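Local coordinates for catechol 1,2-dioxygenase (Burkholderia ambifaria, PDB 5VXT), which probably catalyses the intradiol ring cleavage of catechol by molecular oxygen at a non-haem iron(III) centre, and binds phospholipid as well, at residues Val239-Thr244 against Thr253-Glu258. Numbering follows the deposited sequence. Where two conformers were deposited one is given.
Sequences VHFFVT and TQFNIE. With FE (Fe (III) ion), chain J; CAQ (catechol), chain K.
His240 and Gln254 are paired across an antiparallel hairpin at a non-hydrogen-bonded position, and both side chains leave the same face of the sheet. In the conformer described, the glutamine amide lies alongside the imidazole, its plane turned 45° from the ring, with NE2 of Gln254 3.3 Å from CE1 of His240. An amide suits this flank because it can lean against the ring, OE1 over one face, while NE2 bonds to Ile119 O and OE1 to Arg235 NH1. CG of His240 lies anti to the carbonyl carbon (chi1 -65°), carrying the ring out from the sheet so that NE2 binds the iron(III) ion at 2.0 Å. Elsewhere on the ring's edge, ND1 donates in plane to a water 2.8 Å away, which in turn donates to Thr253 O; metal and water together fix the ring's rotation. The hairpin, strands 238-244 and 251-256, belongs to the beta sandwich of intradiol dioxygenases, where Tyr178 and His238 also bind the iron and catechol chelates it through both oxygens. The other sheet face is largely apolar, Thr253 turning CG2 to Phe241 CB while OG1 bonds to Pro116 O. There Phe241 brings its ring edge to Phe255, CE2 to CE2 3.4 Å, the planes inclined at 42°, while CB of Val239 lies over one face of the Phe255 ring. Such branched aliphatic and aromatic groups suit a buried layer between sheets: from strand 295-303, Ile298 touches Phe255 and Phe302 meets Phe241 edge-to-face. Paired backbone bonds join Val239 with Phe255 and Phe241 with Thr253.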
ATOM      1  N   VAL B 239      -3.862  -0.217 -28.091  1.00 32.64           N
ATOM      2  CA  VAL B 239      -2.540  -0.765 -28.377  1.00 30.51           C
ATOM      3  C   VAL B 239      -1.505   0.194 -27.801  1.00 31.48           C
ATOM      4  O   VAL B 239      -1.608   1.407 -28.006  1.00 31.56           O
ATOM      5  CB  VAL B 239      -2.316  -0.958 -29.892  1.00 32.72           C
ATOM      6  CG1 VAL B 239      -0.931  -1.491 -30.159  1.00 33.73           C
ATOM      7  CG2 VAL B 239      -3.359  -1.897 -30.457  1.00 32.63           C
ATOM      8  N   HIS B 240      -0.511  -0.347 -27.091  1.00 34.56           N
ATOM      9  CA  HIS B 240       0.556   0.433 -26.466  1.00 30.34           C
ATOM     10  C   HIS B 240       1.765   0.561 -27.380  1.00 32.76           C
ATOM     11  O   HIS B 240       2.082  -0.357 -28.138  1.00 30.88           O
ATOM     12  CB  HIS B 240       1.025  -0.234 -25.177  1.00 28.89           C
ATOM     13  CG  HIS B 240      -0.005  -0.282 -24.096  1.00 35.25           C
ATOM     14  ND1 HIS B 240      -0.110   0.699 -23.134  1.00 30.18           N
ATOM     15  CD2 HIS B 240      -0.961  -1.198 -23.809  1.00 34.81           C
ATOM     16  CE1 HIS B 240      -1.088   0.391 -22.301  1.00 31.13           C
ATOM     17  NE2 HIS B 240      -1.620  -0.755 -22.687  1.00 36.52           N
ATOM     18  N   PHE B 241       2.479   1.683 -27.261  1.00 29.42           N
ATOM     19  CA  PHE B 241       3.765   1.817 -27.931  1.00 30.09           C
ATOM     20  C   PHE B 241       4.815   2.497 -27.058  1.00 29.74           C
ATOM     21  O   PHE B 241       4.523   3.451 -26.330  1.00 28.96           O
ATOM     22  CB  PHE B 241       3.643   2.605 -29.241  1.00 30.48           C
ATOM     23  CG  PHE B 241       2.665   2.013 -30.217  1.00 35.63           C
ATOM     24  CD1 PHE B 241       3.087   1.102 -31.181  1.00 32.08           C
ATOM     25  CD2 PHE B 241       1.326   2.370 -30.178  1.00 31.06           C
ATOM     26  CE1 PHE B 241       2.189   0.558 -32.089  1.00 34.54           C
ATOM     27  CE2 PHE B 241       0.423   1.824 -31.081  1.00 31.14           C
ATOM     28  CZ  PHE B 241       0.859   0.918 -32.033  1.00 32.21           C
ATOM     29  N   PHE B 242       6.045   1.993 -27.166  1.00 34.09           N
ATOM     30  CA  PHE B 242       7.268   2.726 -26.887  1.00 30.63           C
ATOM     31  C   PHE B 242       7.929   3.060 -28.212  1.00 31.54           C
ATOM     32  O   PHE B 242       7.982   2.204 -29.098  1.00 32.36           O
ATOM     33  CB  PHE B 242       8.275   1.887 -26.093  1.00 31.06           C
ATOM     34  CG  PHE B 242       7.981   1.784 -24.638  1.00 30.27           C
ATOM     35  CD1 PHE B 242       7.345   2.814 -23.974  1.00 29.30           C
ATOM     36  CD2 PHE B 242       8.373   0.663 -23.933  1.00 30.61           C
ATOM     37  CE1 PHE B 242       7.085   2.720 -22.610  1.00 31.63           C
ATOM     38  CE2 PHE B 242       8.115   0.562 -22.556  1.00 29.94           C
ATOM     39  CZ  PHE B 242       7.469   1.593 -21.914  1.00 31.60           C
ATOM     40  N   VAL B 243       8.479   4.267 -28.338  1.00 31.53           N
ATOM     41  CA  VAL B 243       9.372   4.578 -29.462  1.00 32.56           C
ATOM     42  C   VAL B 243      10.673   5.146 -28.914  1.00 34.88           C
ATOM     43  O   VAL B 243      10.674   6.189 -28.248  1.00 34.85           O
ATOM     44  CB  VAL B 243       8.747   5.551 -30.473  1.00 32.53           C
ATOM     45  CG1 VAL B 243       9.676   5.711 -31.684  1.00 33.75           C
ATOM     46  CG2 VAL B 243       7.395   5.034 -30.946  1.00 32.21           C
ATOM     47  N   THR B 244      11.781   4.475 -29.216  1.00 35.37           N
ATOM     48  CA  THR B 244      13.089   4.841 -28.694  1.00 37.68           C
ATOM     49  C   THR B 244      14.056   5.048 -29.847  1.00 35.99           C
ATOM     50  O   THR B 244      14.062   4.262 -30.798  1.00 37.66           O
ATOM     51  CB  THR B 244      13.626   3.755 -27.770  1.00 37.29           C
ATOM     52  OG1 THR B 244      12.656   3.488 -26.755  1.00 39.77           O
ATOM     53  CG2 THR B 244      14.941   4.189 -27.123  1.00 41.22           C
ATOM     54  N   THR B 253       3.162   5.996 -25.487  1.00 31.94           N
ATOM     55  CA  THR B 253       1.860   6.425 -25.981  1.00 27.75           C
ATOM     56  C   THR B 253       1.012   5.195 -26.270  1.00 27.53           C
ATOM     57  O   THR B 253       1.402   4.061 -25.967  1.00 31.79           O
ATOM     58  CB  THR B 253       2.013   7.313 -27.221  1.00 27.80           C
ATOM     59  OG1 THR B 253       0.752   7.908 -27.528  1.00 27.62           O
ATOM     60  CG2 THR B 253       2.486   6.490 -28.401  1.00 28.64           C
ATOM     61  N   GLN B 254      -0.165   5.441 -26.847  1.00 27.57           N
ATOM     62  CA  GLN B 254      -1.159   4.416 -27.146  0.51 27.87           C
ATOM     63  C   GLN B 254      -2.053   4.954 -28.249  1.00 28.26           C
ATOM     64  O   GLN B 254      -2.044   6.147 -28.542  1.00 35.39           O
ATOM     65  CB  GLN B 254      -2.045   4.071 -25.936  0.51 27.33           C
ATOM     66  CG  GLN B 254      -1.383   3.571 -24.662  0.51 26.92           C
ATOM     67  CD  GLN B 254      -2.429   3.293 -23.588  0.51 29.67           C
ATOM     68  OE1 GLN B 254      -3.556   2.909 -23.900  0.51 31.95           O
ATOM     69  NE2 GLN B 254      -2.070   3.506 -22.328  0.51 26.60           N
ATOM     70  N   PHE B 255      -2.865   4.073 -28.825  1.00 29.84           N
ATOM     71  CA  PHE B 255      -4.055   4.552 -29.505  1.00 34.67           C
ATOM     72  C   PHE B 255      -5.209   3.617 -29.164  1.00 30.04           C
ATOM     73  O   PHE B 255      -5.008   2.454 -28.801  1.00 31.85           O
ATOM     74  CB  PHE B 255      -3.885   4.753 -31.039  1.00 33.77           C
ATOM     75  CG  PHE B 255      -3.577   3.512 -31.831  1.00 30.79           C
ATOM     76  CD1 PHE B 255      -4.482   2.466 -31.923  1.00 31.98           C
ATOM     77  CD2 PHE B 255      -2.405   3.441 -32.569  1.00 32.83           C
ATOM     78  CE1 PHE B 255      -4.197   1.352 -32.683  1.00 36.62           C
ATOM     79  CE2 PHE B 255      -2.119   2.337 -33.338  1.00 37.63           C
ATOM     80  CZ  PHE B 255      -3.015   1.287 -33.395  1.00 36.39           C
ATOM     81  N   ASN B 256      -6.412   4.169 -29.220  1.00 34.45           N
ATOM     82  CA  ASN B 256      -7.640   3.439 -28.963  1.00 29.73           C
ATOM     83  C   ASN B 256      -8.229   2.974 -30.287  1.00 30.82           C
ATOM     84  O   ASN B 256      -8.082   3.642 -31.318  1.00 31.18           O
ATOM     85  CB  ASN B 256      -8.655   4.317 -28.232  1.00 29.34           C
ATOM     86  CG  ASN B 256      -8.423   4.364 -26.721  1.00 38.54           C
ATOM     87  OD1 ASN B 256      -7.901   3.424 -26.125  1.00 38.72           O
ATOM     88  ND2 ASN B 256      -8.837   5.458 -26.099  1.00 44.97           N
ATOM     89  N   ILE B 257      -8.891   1.816 -30.255  1.00 33.21           N
ATOM     90  CA  ILE B 257      -9.603   1.332 -31.435  1.00 32.63           C
ATOM     91  C   ILE B 257     -10.826   2.204 -31.677  1.00 37.56           C
ATOM     92  O   ILE B 257     -11.659   2.400 -30.780  1.00 33.17           O
ATOM     93  CB  ILE B 257     -10.005  -0.140 -31.270  1.00 36.66           C
ATOM     94  CG1 ILE B 257      -8.766  -1.017 -31.082  1.00 33.27           C
ATOM     95  CG2 ILE B 257     -10.869  -0.599 -32.469  1.00 34.75           C
ATOM     96  CD1 ILE B 257      -7.750  -0.866 -32.196  1.00 33.64           C
ATOM     97  N   GLU B 258     -10.943   2.729 -32.894  1.00 35.85           N
ATOM     98  CA  GLU B 258     -12.039   3.622 -33.232  1.00 36.83           C
ATOM     99  C   GLU B 258     -13.385   2.966 -32.939  1.00 36.29           C
ATOM    100  O   GLU B 258     -13.607   1.797 -33.265  1.00 40.14           O
ATOM    101  CB  GLU B 258     -11.937   4.004 -34.708  1.00 36.88           C
ATOM    102  CG  GLU B 258     -13.234   4.380 -35.373  1.00 45.64           C
ATOM    103  CD  GLU B 258     -13.029   4.924 -36.780  1.00 46.93           C
ATOM    104  OE1 GLU B 258     -13.418   6.085 -37.028  1.00 47.71           O
ATOM    105  OE2 GLU B 258     -12.476   4.196 -37.638  1.00 42.57           O
TER
HETATM  106 FE    FE J 402      -3.151  -1.956 -22.055  0.83 28.10          FE
HETATM  107  C1  CAQ K 403      -4.320  -1.294 -16.673  1.00 59.25           C
HETATM  108  C2  CAQ K 403      -4.139  -2.241 -17.678  1.00 57.60           C
HETATM  109  C3  CAQ K 403      -3.770  -1.823 -18.948  1.00 58.90           C
HETATM  110  O3  CAQ K 403      -3.577  -2.704 -19.963  1.00 53.81           O
HETATM  111  C4  CAQ K 403      -3.580  -0.383 -19.204  1.00 61.92           C
HETATM  112  O4  CAQ K 403      -3.226   0.026 -20.447  1.00 62.28           O
HETATM  113  C5  CAQ K 403      -3.769   0.526 -18.173  1.00 62.81           C
HETATM  114  C6  CAQ K 403      -4.140   0.067 -16.912  1.00 60.01           C
HETATM  115  O   HOH W   1       1.571   2.875 -23.381  1.00 29.06           O